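Local coordinates for beta-1,3-glucosyltransferase (Paecilomyces sp. J18, PDB 5JVV), which is a carbohydrate-active enzyme, probably of family GH16, that folds as a beta-jelly-roll sandwich of two curved, facing sheets, at residues L85-I90 against G183-M188; D7-K12 against N292-Y297; S127-V132 against T221-F226; D79-G84 against Q239-D244. One frame throughout, in Å; residues are numbered along the deposited sequence.

Interaction 1 of 4, residues L85-I90 against G183-M188; sequences LVIADI and GGVYAM
Ile87 and Val185 meet obliquely on one side of the sheet, with Ile87 CG2 lying 3.6 Å from Val185 CG1. The second branch of Ile87 serves the next neighbour. With Ile87 CG1 anti to the carbonyl carbon (chi1 -53°) and the next torsion bent to -80°, Ile87 CD1 comes to 3.7 Å from Ala187 CB. Asp89, on the same face, crosses Val185 at about a right angle, Asp89 CB to Val185 CG2 4.0 Å, while its carboxylate goes to Arg202 in a salt bridge and to Asn292 in a hydrogen bond. On the reverse face, Val86 and Met188 run side by side and point the same way; the methionine bends at its last torsion, laying Met188 CE against Val86 CG2 at 3.8 Å. Tyr186 rises from this face too, but its ring leads away from 85-90, with OH bonded to Ser173 O. Beneath the side chains, three reciprocal pairs of backbone bonds lock the register, among them Ala88 N to Tyr186 O at 2.8 Å. Ile90, Tyr186 and Met188 also touch strand 116-121 of the other sheet. Side chains alternating between two faces, one turned to the partner sheet, are what an antiparallel strand pair shows inside a beta-sandwich.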
loop_
_atom_site.group_PDB
_atom_site.type_symbol
_atom_site.label_atom_id
_atom_site.label_comp_id
_atom_site.label_asym_id
_atom_site.label_seq_id
_atom_site.Cartn_x
_atom_site.Cartn_y
_atom_site.Cartn_z
ATOM N N LEU A 85 16.394 -3.715 -4.190
ATOM C CA LEU A 85 15.776 -3.259 -2.950
ATOM C C LEU A 85 14.901 -2.049 -3.193
ATOM O O LEU A 85 15.235 -1.185 -4.006
ATOM C CB LEU A 85 16.834 -2.851 -1.928
ATOM C CG LEU A 85 17.897 -3.815 -1.447
ATOM C CD1 LEU A 85 18.701 -3.111 -0.363
ATOM C CD2 LEU A 85 17.256 -5.078 -0.907
ATOM N N VAL A 86 13.788 -1.980 -2.472
ATOM C CA VAL A 86 12.956 -0.787 -2.444
ATOM C C VAL A 86 12.837 -0.342 -0.989
ATOM O O VAL A 86 12.489 -1.139 -0.120
ATOM C CB VAL A 86 11.563 -1.063 -3.016
ATOM C CG1 VAL A 86 10.665 0.163 -2.854
ATOM C CG2 VAL A 86 11.664 -1.466 -4.477
ATOM N N ILE A 87 13.142 0.926 -0.723
ATOM C CA ILE A 87 13.062 1.467 0.629
ATOM C C ILE A 87 12.130 2.662 0.627
ATOM O O ILE A 87 12.405 3.659 -0.036
ATOM C CB ILE A 87 14.443 1.947 1.122
ATOM C CG1 ILE A 87 15.484 0.834 0.960
ATOM C CG2 ILE A 87 14.356 2.447 2.571
ATOM C CD1 ILE A 87 15.445 -0.206 2.053
ATOM N N ALA A 88 11.021 2.566 1.350
ATOM C CA ALA A 88 10.090 3.682 1.449
ATOM C C ALA A 88 10.019 4.188 2.878
ATOM O O ALA A 88 9.606 3.449 3.776
ATOM C CB ALA A 88 8.715 3.266 0.977
ATOM N N ASP A 89 10.431 5.439 3.094
ATOM C CA ASP A 89 10.289 6.059 4.401
ATOM C C ASP A 89 8.974 6.830 4.408
ATOM O O ASP A 89 8.822 7.828 3.701
ATOM C CB ASP A 89 11.502 6.956 4.713
ATOM C CG ASP A 89 11.420 7.607 6.081
ATOM O OD1 ASP A 89 10.317 7.999 6.500
ATOM O OD2 ASP A 89 12.482 7.764 6.735
ATOM N N ILE A 90 8.018 6.346 5.202
ATOM C CA ILE A 90 6.656 6.868 5.198
ATOM C C ILE A 90 6.324 7.394 6.593
ATOM O O ILE A 90 6.378 6.650 7.573
ATOM C CB ILE A 90 5.670 5.747 4.794
ATOM C CG1 ILE A 90 6.036 5.206 3.408
ATOM C CG2 ILE A 90 4.226 6.244 4.820
ATOM C CD1 ILE A 90 5.427 3.849 3.086
ATOM N N GLY A 183 5.133 6.613 11.803
ATOM C CA GLY A 183 5.414 5.715 10.698
ATOM C C GLY A 183 6.747 4.997 10.828
ATOM O O GLY A 183 7.135 4.551 11.912
ATOM N N GLY A 184 7.449 4.854 9.708
ATOM C CA GLY A 184 8.715 4.153 9.701
ATOM C C GLY A 184 9.122 3.839 8.283
ATOM O O GLY A 184 8.722 4.552 7.361
ATOM N N VAL A 185 9.926 2.798 8.110
ATOM C CA VAL A 185 10.376 2.396 6.781
ATOM C C VAL A 185 9.803 1.038 6.416
ATOM O O VAL A 185 9.837 0.115 7.230
ATOM C CB VAL A 185 11.917 2.315 6.713
ATOM C CG1 VAL A 185 12.362 1.586 5.442
ATOM C CG2 VAL A 185 12.524 3.711 6.800
ATOM N N TYR A 186 9.246 0.930 5.208
ATOM C CA TYR A 186 8.946 -0.361 4.607
ATOM C C TYR A 186 10.019 -0.674 3.574
ATOM O O TYR A 186 10.343 0.167 2.723
ATOM C CB TYR A 186 7.550 -0.370 3.977
ATOM C CG TYR A 186 6.497 -0.893 4.928
ATOM C CD1 TYR A 186 6.221 -2.252 4.993
ATOM C CD2 TYR A 186 5.797 -0.039 5.775
ATOM C CE1 TYR A 186 5.276 -2.750 5.854
ATOM C CE2 TYR A 186 4.841 -0.530 6.649
ATOM C CZ TYR A 186 4.590 -1.893 6.684
ATOM O OH TYR A 186 3.655 -2.433 7.540
ATOM N N ALA A 187 10.567 -1.879 3.655
ATOM C CA ALA A 187 11.634 -2.304 2.764
ATOM C C ALA A 187 11.259 -3.601 2.071
ATOM O O ALA A 187 10.684 -4.500 2.687
ATOM C CB ALA A 187 12.936 -2.488 3.536
ATOM N N MET A 188 11.598 -3.697 0.789
ATOM C CA MET A 188 11.424 -4.940 0.044
ATOM C C MET A 188 12.744 -5.369 -0.571
ATOM O O MET A 188 13.412 -4.566 -1.223
ATOM C CB MET A 188 10.397 -4.761 -1.075
ATOM C CG MET A 188 10.316 -5.996 -1.968
ATOM S SD MET A 188 8.997 -5.968 -3.198
ATOM C CE MET A 188 9.427 -4.514 -4.145
#

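Interaction 2 of 4, residues D7-K12 against N292-Y297; sequences DSLSGK and NYLKTY
Asp7 and Thr296 lie side by side and point the same way, and Asp7 is the residue of this contact with the most surface buried by it. Its backbone is held at both ends. Asp7 N donates to Thr296 OG1 at 3.0 Å, and Asp7 O accepts from Thr296 N. The threonine hydroxyl can play this part because OG1 sits between its own N and carbonyl carbon (chi1 60°), which also brings Thr296 OG1 within 3.4 Å of Asp7 CB. Leu9 comes next in buried area. It pairs with Leu294 through two backbone bonds, Leu9 N to Leu294 O at 2.8 Å and the return bond from Leu294 N to Leu9 O. Leu9 CB rests 3.5 Å from that same Leu294 O, and Leu9 packs on Phe14 of helix 11-16, as does Leu294 in the conformer modelled here. On the opposite face, Ser8 OG lies against Lys295 CE at 3.5 Å. The extended lysine chain passes over one face of the Tyr293 ring, offset toward its rim, before reaching Asp212 in a salt bridge. Beyond Ser10 the chains separate, and a water accepts a hydrogen bond from Gly11 N at 2.7 Å and lies equally close to Asn292 O. The chemistry is that of an N-terminal edge strand held mainly through its backbone, a side-chain hydroxyl standing in for a carbonyl at one end and a water filling in at the other.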
loop_
_atom_site.group_PDB
_atom_site.type_symbol
_atom_site.label_atom_id
_atom_site.label_comp_id
_atom_site.label_asym_id
_atom_site.label_seq_id
_atom_site.Cartn_x
_atom_site.Cartn_y
_atom_site.Cartn_z
ATOM N N ASP A 7 17.487 4.980 -7.852
ATOM C CA ASP A 7 16.744 6.234 -7.757
ATOM C C ASP A 7 16.629 6.703 -6.313
ATOM O O ASP A 7 16.400 5.899 -5.406
ATOM C CB ASP A 7 15.330 6.070 -8.329
ATOM C CG ASP A 7 15.326 5.779 -9.817
ATOM O OD1 ASP A 7 16.402 5.471 -10.366
ATOM O OD2 ASP A 7 14.240 5.845 -10.434
ATOM N N SER A 8 16.765 8.011 -6.106
ATOM C CA SER A 8 16.468 8.614 -4.817
ATOM C C SER A 8 15.407 9.686 -5.034
ATOM O O SER A 8 15.673 10.715 -5.663
ATOM C CB SER A 8 17.725 9.233 -4.208
ATOM O OG SER A 8 17.398 9.881 -2.999
ATOM N N LEU A 9 14.210 9.450 -4.508
ATOM C CA LEU A 9 13.056 10.288 -4.830
ATOM C C LEU A 9 12.432 10.929 -3.596
ATOM O O LEU A 9 12.002 10.237 -2.682
ATOM C CB LEU A 9 12.005 9.444 -5.549
ATOM C CG LEU A 9 12.466 8.794 -6.850
ATOM C CD1 LEU A 9 11.376 7.895 -7.403
ATOM C CD2 LEU A 9 12.845 9.871 -7.851
ATOM N N SER A 10 12.386 12.256 -3.571
ATOM C CA SER A 10 11.660 12.979 -2.528
ATOM C C SER A 10 11.097 14.261 -3.118
ATOM O O SER A 10 11.558 14.716 -4.167
ATOM C CB SER A 10 12.553 13.283 -1.318
ATOM O OG SER A 10 13.490 14.298 -1.621
ATOM N N GLY A 11 10.103 14.833 -2.447
ATOM C CA GLY A 11 9.547 16.117 -2.839
ATOM C C GLY A 11 9.050 16.158 -4.268
ATOM O O GLY A 11 8.420 15.211 -4.745
ATOM N N LYS A 12 9.343 17.255 -4.961
ATOM C CA LYS A 12 8.886 17.421 -6.342
ATOM C C LYS A 12 9.426 16.328 -7.256
ATOM O O LYS A 12 8.728 15.880 -8.170
ATOM C CB LYS A 12 9.300 18.792 -6.880
ATOM C CG LYS A 12 8.893 19.937 -5.982
ATOM C CD LYS A 12 9.414 21.276 -6.489
ATOM C CE LYS A 12 8.637 21.759 -7.705
ATOM N NZ LYS A 12 8.513 23.250 -7.721
ATOM N N ASN A 292 8.234 10.492 3.140
ATOM C CA ASN A 292 9.514 11.196 3.241
ATOM C C ASN A 292 10.399 10.956 2.028
ATOM O O ASN A 292 10.909 11.903 1.420
ATOM C CB ASN A 292 10.262 10.781 4.507
ATOM C CG ASN A 292 9.772 11.512 5.725
ATOM O OD1 ASN A 292 9.425 12.696 5.656
ATOM N ND2 ASN A 292 9.736 10.819 6.855
ATOM N N TYR A 293 10.603 9.691 1.682
ATOM C CA TYR A 293 11.368 9.386 0.480
ATOM C C TYR A 293 11.120 7.993 -0.028
ATOM O O TYR A 293 10.614 7.132 0.695
ATOM C CB TYR A 293 12.873 9.580 0.701
ATOM C CG TYR A 293 13.541 8.636 1.687
ATOM C CD1 TYR A 293 13.880 7.326 1.332
ATOM C CD2 TYR A 293 13.881 9.076 2.962
ATOM C CE1 TYR A 293 14.525 6.481 2.238
ATOM C CE2 TYR A 293 14.526 8.244 3.863
ATOM C CZ TYR A 293 14.842 6.951 3.500
ATOM O OH TYR A 293 15.483 6.125 4.403
ATOM N N LEU A 294 11.489 7.788 -1.288
ATOM C CA LEU A 294 11.486 6.465 -1.893
ATOM C C LEU A 294 12.846 6.258 -2.543
ATOM O O LEU A 294 13.249 7.036 -3.414
ATOM C CB LEU A 294 10.364 6.347 -2.930
ATOM C CG LEU A 294 10.316 5.056 -3.749
ATOM C CD1 LEU A 294 10.187 3.851 -2.836
ATOM C CD2 LEU A 294 9.166 5.108 -4.750
ATOM N N LYS A 295 13.566 5.234 -2.104
ATOM C CA LYS A 295 14.875 4.929 -2.675
ATOM C C LYS A 295 14.912 3.502 -3.202
ATOM O O LYS A 295 14.410 2.579 -2.552
ATOM C CB LYS A 295 15.990 5.174 -1.649
ATOM C CG LYS A 295 16.118 6.655 -1.296
ATOM C CD LYS A 295 17.112 6.951 -0.183
ATOM C CE LYS A 295 17.030 8.433 0.170
ATOM N NZ LYS A 295 18.007 8.842 1.214
ATOM N N THR A 296 15.484 3.318 -4.392
ATOM C CA THR A 296 15.609 1.986 -4.973
ATOM C C THR A 296 17.081 1.650 -5.177
ATOM O O THR A 296 17.912 2.549 -5.365
ATOM C CB THR A 296 14.864 1.886 -6.311
ATOM O OG1 THR A 296 15.410 2.850 -7.220
ATOM C CG2 THR A 296 13.383 2.165 -6.124
ATOM N N TYR A 297 17.403 0.361 -5.118
ATOM C CA TYR A 297 18.781 -0.101 -5.234
ATOM C C TYR A 297 18.827 -1.326 -6.131
ATOM O O TYR A 297 17.859 -2.086 -6.218
ATOM C CB TYR A 297 19.352 -0.480 -3.861
ATOM C CG TYR A 297 19.392 0.643 -2.854
ATOM C CD1 TYR A 297 20.573 1.334 -2.607
ATOM C CD2 TYR A 297 18.258 0.996 -2.134
ATOM C CE1 TYR A 297 20.613 2.358 -1.683
ATOM C CE2 TYR A 297 18.288 2.017 -1.213
ATOM C CZ TYR A 297 19.468 2.691 -0.989
ATOM O OH TYR A 297 19.489 3.710 -0.063
HETATM O O HOH W 1 9.458 13.509 -0.140
#

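Interaction 3 of 4, residues S127-V132 against T221-F226; sequences SQNTMV and TPMGNF
Met131 meets Met223 where strand 130-134 passes the loop leading into strand 224-226. The two chains approach obliquely, and the terminal methyls, Met131 CE and Met223 CE, touch at 3.8 Å. Each methionine bends at its last torsion, Met131 at -75° and Met223 at 73°, which brings the two methyl ends together. Met131 CE also reaches Met223 O at 3.8 Å, and Met131 SD lies 3.8 Å from Gly224 N. Having no side chain, Gly224 leaves room for that sulfur. At the other flank, Met131 CB sits at the edge of the Phe226 ring, near its plane and 3.9 Å from Phe226 CZ.

A second shell fixes these groups. Asn129 ND2 is 4.2 Å from Met223 CE, and its amide is held from two ends, ND2 giving to Ile119 O and OD1 taking from Glu121 N. Met131 rests on Leu197 and Val167, Phe226 on Val167 and Cys165, and Met223 on Phe199 and Tyr186. A classic beta bulge, in which Met223 and Gly224 stand opposite the single residue Leu197, opens strand 224-226. The two strand segments run almost parallel, yet 8.8 Å apart, one in each sheet. Contact between them is therefore made by thioether, methylene and ring carbons, which implies dispersion and close fit between the sheets, while the Asn129 amide beside it is satisfied by Ile119 and Glu121.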
loop_
_atom_site.group_PDB
_atom_site.type_symbol
_atom_site.label_atom_id
_atom_site.label_comp_id
_atom_site.label_asym_id
_atom_site.label_seq_id
_atom_site.Cartn_x
_atom_site.Cartn_y
_atom_site.Cartn_z
ATOM N N SER A 127 -5.886 -2.610 11.866
ATOM C CA SER A 127 -4.822 -2.049 12.695
ATOM C C SER A 127 -3.445 -2.660 12.441
ATOM O O SER A 127 -2.430 -2.093 12.869
ATOM C CB SER A 127 -5.177 -2.181 14.176
ATOM O OG SER A 127 -5.411 -3.532 14.511
ATOM N N GLN A 128 -3.408 -3.810 11.778
ATOM C CA GLN A 128 -2.136 -4.463 11.468
ATOM C C GLN A 128 -2.036 -4.652 9.960
ATOM O O GLN A 128 -3.033 -4.953 9.311
ATOM C CB GLN A 128 -2.023 -5.808 12.206
ATOM C CG GLN A 128 -1.967 -5.670 13.732
ATOM C CD GLN A 128 -2.016 -7.001 14.473
ATOM O OE1 GLN A 128 -2.816 -7.178 15.395
ATOM N NE2 GLN A 128 -1.148 -7.931 14.092
ATOM N N ASN A 129 -0.845 -4.477 9.397
ATOM C CA ASN A 129 -0.682 -4.572 7.944
ATOM C C ASN A 129 -0.985 -5.960 7.407
ATOM O O ASN A 129 -0.777 -6.957 8.096
ATOM C CB ASN A 129 0.747 -4.188 7.551
ATOM C CG ASN A 129 0.929 -4.038 6.044
ATOM O OD1 ASN A 129 -0.004 -3.655 5.326
ATOM N ND2 ASN A 129 2.129 -4.333 5.560
ATOM N N THR A 130 -1.500 -6.015 6.183
ATOM C CA THR A 130 -1.586 -7.296 5.488
ATOM C C THR A 130 -0.769 -7.236 4.216
ATOM O O THR A 130 -1.033 -6.470 3.296
ATOM C CB THR A 130 -3.030 -7.779 5.196
ATOM O OG1 THR A 130 -3.769 -6.751 4.527
ATOM C CG2 THR A 130 -3.738 -8.156 6.485
ATOM N N MET A 131 0.280 -8.050 4.203
ATOM C CA MET A 131 1.146 -8.182 3.036
ATOM C C MET A 131 0.587 -9.323 2.210
ATOM O O MET A 131 0.270 -10.382 2.755
ATOM C CB MET A 131 2.576 -8.515 3.475
ATOM C CG MET A 131 3.226 -7.390 4.296
ATOM S SD MET A 131 4.665 -7.942 5.220
ATOM C CE MET A 131 3.840 -8.844 6.538
ATOM N N VAL A 132 0.447 -9.116 0.903
ATOM C CA VAL A 132 -0.170 -10.130 0.043
ATOM C C VAL A 132 0.609 -10.262 -1.259
ATOM O O VAL A 132 0.986 -9.254 -1.857
ATOM C CB VAL A 132 -1.622 -9.746 -0.342
ATOM C CG1 VAL A 132 -2.322 -10.917 -1.042
ATOM C CG2 VAL A 132 -2.426 -9.313 0.873
ATOM N N THR A 221 15.110 -10.326 10.958
ATOM C CA THR A 221 14.086 -11.223 10.424
ATOM C C THR A 221 13.036 -10.430 9.653
ATOM O O THR A 221 12.567 -9.402 10.139
ATOM C CB THR A 221 13.408 -11.989 11.570
ATOM O OG1 THR A 221 14.407 -12.678 12.335
ATOM C CG2 THR A 221 12.399 -12.998 11.025
ATOM N N PRO A 222 12.674 -10.892 8.439
ATOM C CA PRO A 222 11.642 -10.191 7.662
ATOM C C PRO A 222 10.307 -10.207 8.382
ATOM O O PRO A 222 10.055 -11.135 9.159
ATOM C CB PRO A 222 11.504 -11.049 6.399
ATOM C CG PRO A 222 12.789 -11.777 6.283
ATOM C CD PRO A 222 13.253 -12.027 7.696
ATOM N N MET A 223 9.445 -9.232 8.110
ATOM C CA MET A 223 8.088 -9.310 8.629
ATOM C C MET A 223 7.249 -10.245 7.767
ATOM O O MET A 223 6.424 -10.991 8.282
ATOM C CB MET A 223 7.439 -7.927 8.726
ATOM C CG MET A 223 6.140 -7.932 9.516
ATOM S SD MET A 223 5.556 -6.277 9.926
ATOM C CE MET A 223 4.973 -5.682 8.333
ATOM N N GLY A 224 7.478 -10.210 6.455
ATOM C CA GLY A 224 6.862 -11.151 5.535
ATOM C C GLY A 224 7.940 -11.809 4.688
ATOM O O GLY A 224 8.709 -11.121 4.013
ATOM N N ASN A 225 8.019 -13.133 4.733
ATOM C CA ASN A 225 9.055 -13.856 3.997
ATOM C C ASN A 225 8.410 -14.701 2.905
ATOM O O ASN A 225 7.982 -15.837 3.155
ATOM C CB ASN A 225 9.886 -14.719 4.953
ATOM C CG ASN A 225 11.177 -15.231 4.323
ATOM O OD1 ASN A 225 11.307 -15.300 3.098
ATOM N ND2 ASN A 225 12.135 -15.618 5.169
ATOM N N PHE A 226 8.317 -14.139 1.703
ATOM C CA PHE A 226 7.642 -14.831 0.608
ATOM C C PHE A 226 8.636 -15.699 -0.148
ATOM O O PHE A 226 9.296 -15.268 -1.101
ATOM C CB PHE A 226 6.893 -13.851 -0.301
ATOM C CG PHE A 226 5.781 -13.113 0.402
ATOM C CD1 PHE A 226 4.476 -13.578 0.347
ATOM C CD2 PHE A 226 6.057 -11.970 1.144
ATOM C CE1 PHE A 226 3.444 -12.905 1.003
ATOM C CE2 PHE A 226 5.048 -11.286 1.810
ATOM C CZ PHE A 226 3.730 -11.758 1.740
#

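Interaction 4 of 4, residues D79-G84 against Q239-D244; sequences DKIDHG and QKLVFD
A single antiparallel bridge joins the connection between strands 70-77 and 84-90 to the start of strand 240-247, and Ile81 and Gln239 make it. Ile81 N donates to Gln239 O at 2.8 Å, and Gln239 N returns a bond to Ile81 O at 2.9 Å. The Gln239 amide is turned elsewhere, with NE2 to Lys237 O and OE1 to Thr106 OG1. Ile81 CG1 takes the place between its own backbone N and carbonyl carbon (chi1 54°), which sets it 3.3 Å from Gln239 O. Beyond it, Ile81 CD1 reaches Leu241 CD2 at 3.6 Å, the two side chains meeting at about a right angle. Met188, Trp190 and Thr296 surround the isoleucine further out.

On the more open side, Lys80 and Lys240 touch through their methylenes, Lys80 CG to Lys240 CG 3.9 Å. Lys80 CB, at 3.3 Å, also lies close to Gln239 O. The ammonium ends stay apart, Lys80 NZ to Lys240 NZ 6.2 Å, and Lys80 NZ has Asp109 as a salt-bridge partner, which would ease any repulsion between the like charges. Past the bridge, Asp82 OD1 receives a bond from His83 ND1, coming from above the carboxylate plane, and the histidine ring stacks on Trp190. The contact thus divides its chemistry: a backbone pair in the middle, an apolar grip by Ile81 inward, and aliphatic lysine stems carrying charge outward.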
loop_
_atom_site.group_PDB
_atom_site.type_symbol
_atom_site.label_atom_id
_atom_site.label_comp_id
_atom_site.label_asym_id
_atom_site.label_seq_id
_atom_site.Cartn_x
_atom_site.Cartn_y
_atom_site.Cartn_z
ATOM N N ASP A 79 9.171 4.768 -14.061
ATOM C CA ASP A 79 10.215 3.761 -14.233
ATOM C C ASP A 79 9.857 2.508 -13.442
ATOM O O ASP A 79 9.294 2.583 -12.347
ATOM C CB ASP A 79 11.577 4.302 -13.794
ATOM C CG ASP A 79 12.081 5.417 -14.698
ATOM O OD1 ASP A 79 11.659 5.473 -15.876
ATOM O OD2 ASP A 79 12.906 6.233 -14.233
ATOM N N LYS A 80 10.184 1.350 -13.994
ATOM C CA LYS A 80 9.854 0.101 -13.331
ATOM C C LYS A 80 11.027 -0.454 -12.529
ATOM O O LYS A 80 12.187 -0.139 -12.793
ATOM C CB LYS A 80 9.386 -0.931 -14.356
ATOM C CG LYS A 80 8.127 -0.520 -15.101
ATOM C CD LYS A 80 7.762 -1.564 -16.149
ATOM C CE LYS A 80 6.397 -1.278 -16.776
ATOM N NZ LYS A 80 6.079 -2.271 -17.848
ATOM N N ILE A 81 10.712 -1.283 -11.539
ATOM C CA ILE A 81 11.724 -1.940 -10.730
ATOM C C ILE A 81 11.831 -3.409 -11.133
ATOM O O ILE A 81 10.831 -4.052 -11.451
ATOM C CB ILE A 81 11.391 -1.832 -9.230
ATOM C CG1 ILE A 81 9.977 -2.349 -8.963
ATOM C CG2 ILE A 81 11.521 -0.382 -8.752
ATOM C CD1 ILE A 81 9.775 -2.898 -7.562
ATOM N N ASP A 82 13.048 -3.942 -11.133
ATOM C CA ASP A 82 13.244 -5.344 -11.488
ATOM C C ASP A 82 14.294 -5.957 -10.585
ATOM O O ASP A 82 15.499 -5.785 -10.807
ATOM C CB ASP A 82 13.651 -5.482 -12.953
ATOM C CG ASP A 82 13.636 -6.924 -13.430
ATOM O OD1 ASP A 82 13.130 -7.800 -12.691
ATOM O OD2 ASP A 82 14.112 -7.176 -14.558
ATOM N N HIS A 83 13.821 -6.686 -9.574
ATOM C CA HIS A 83 14.657 -7.174 -8.474
ATOM C C HIS A 83 15.296 -6.003 -7.721
ATOM O O HIS A 83 15.005 -4.840 -8.008
ATOM C CB HIS A 83 15.719 -8.164 -8.964
ATOM C CG HIS A 83 15.153 -9.440 -9.517
ATOM N ND1 HIS A 83 14.103 -9.471 -10.409
ATOM C CD2 HIS A 83 15.511 -10.729 -9.311
ATOM C CE1 HIS A 83 13.828 -10.728 -10.720
ATOM N NE2 HIS A 83 14.666 -11.510 -10.067
ATOM N N GLY A 84 16.138 -6.306 -6.740
ATOM C CA GLY A 84 16.837 -5.275 -5.989
ATOM C C GLY A 84 16.160 -4.933 -4.675
ATOM O O GLY A 84 15.433 -5.754 -4.105
ATOM N N GLN A 239 8.138 -4.171 -12.422
ATOM C CA GLN A 239 6.890 -3.711 -11.811
ATOM C C GLN A 239 6.881 -2.204 -11.674
ATOM O O GLN A 239 7.917 -1.603 -11.430
ATOM C CB GLN A 239 6.753 -4.289 -10.393
ATOM C CG GLN A 239 6.706 -5.809 -10.321
ATOM C CD GLN A 239 5.367 -6.357 -10.744
ATOM O OE1 GLN A 239 4.374 -6.224 -10.025
ATOM N NE2 GLN A 239 5.320 -6.972 -11.928
ATOM N N LYS A 240 5.707 -1.604 -11.800
ATOM C CA LYS A 240 5.522 -0.214 -11.395
ATOM C C LYS A 240 5.180 -0.193 -9.915
ATOM O O LYS A 240 4.430 -1.052 -9.446
ATOM C CB LYS A 240 4.368 0.409 -12.169
ATOM C CG LYS A 240 4.643 0.593 -13.646
ATOM C CD LYS A 240 3.431 1.182 -14.346
ATOM C CE LYS A 240 2.237 0.242 -14.266
ATOM N NZ LYS A 240 1.206 0.554 -15.310
ATOM N N LEU A 241 5.719 0.787 -9.194
ATOM C CA LEU A 241 5.334 1.027 -7.802
ATOM C C LEU A 241 4.097 1.916 -7.763
ATOM O O LEU A 241 3.993 2.879 -8.529
ATOM C CB LEU A 241 6.476 1.701 -7.044
ATOM C CG LEU A 241 7.777 0.899 -6.956
ATOM C CD1 LEU A 241 8.894 1.708 -6.301
ATOM C CD2 LEU A 241 7.535 -0.378 -6.190
ATOM N N VAL A 242 3.166 1.602 -6.865
ATOM C CA VAL A 242 1.893 2.314 -6.807
ATOM C C VAL A 242 1.548 2.701 -5.378
ATOM O O VAL A 242 1.658 1.885 -4.461
ATOM C CB VAL A 242 0.729 1.450 -7.356
ATOM C CG1 VAL A 242 -0.573 2.257 -7.392
ATOM C CG2 VAL A 242 1.056 0.905 -8.750
ATOM N N PHE A 243 1.151 3.958 -5.194
ATOM C CA PHE A 243 0.548 4.399 -3.945
ATOM C C PHE A 243 -0.854 4.844 -4.295
ATOM O O PHE A 243 -1.042 5.634 -5.221
ATOM C CB PHE A 243 1.275 5.608 -3.330
ATOM C CG PHE A 243 2.614 5.297 -2.713
ATOM C CD1 PHE A 243 2.716 4.938 -1.369
ATOM C CD2 PHE A 243 3.783 5.392 -3.466
ATOM C CE1 PHE A 243 3.955 4.666 -0.795
ATOM C CE2 PHE A 243 5.022 5.125 -2.899
ATOM C CZ PHE A 243 5.108 4.757 -1.561
ATOM N N ASP A 244 -1.848 4.361 -3.561
ATOM C CA ASP A 244 -3.194 4.863 -3.777
ATOM C C ASP A 244 -4.004 4.803 -2.497
ATOM O O ASP A 244 -3.594 4.167 -1.521
ATOM C CB ASP A 244 -3.893 4.115 -4.933
ATOM C CG ASP A 244 -4.333 2.716 -4.553
ATOM O OD1 ASP A 244 -3.917 1.746 -5.229
ATOM O OD2 ASP A 244 -5.121 2.574 -3.593
#

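Interactions 1 and 2 belong to one antiparallel sheet, where strand 84-90 lies between 184-190 and 289-297, with about 10 Å between their centres. Interaction 4 lies about 13 Å from interaction 1, centre to centre, and its segment 79-84 runs straight into 85-90 as the chain passes from the mixed sheet to the antiparallel one. Leu241 packs on Leu294 and Val86, so contacts 1, 2 and 4 share one piece of the core between the sheets. Interaction 3 joins the sheets elsewhere, touching interaction 1 through Tyr186 but keeping about 14 Å, nearest atoms, from interaction 2. Interaction 2 encloses all the rest along the chain, so strands from near both termini pair side by side in the antiparallel sheet.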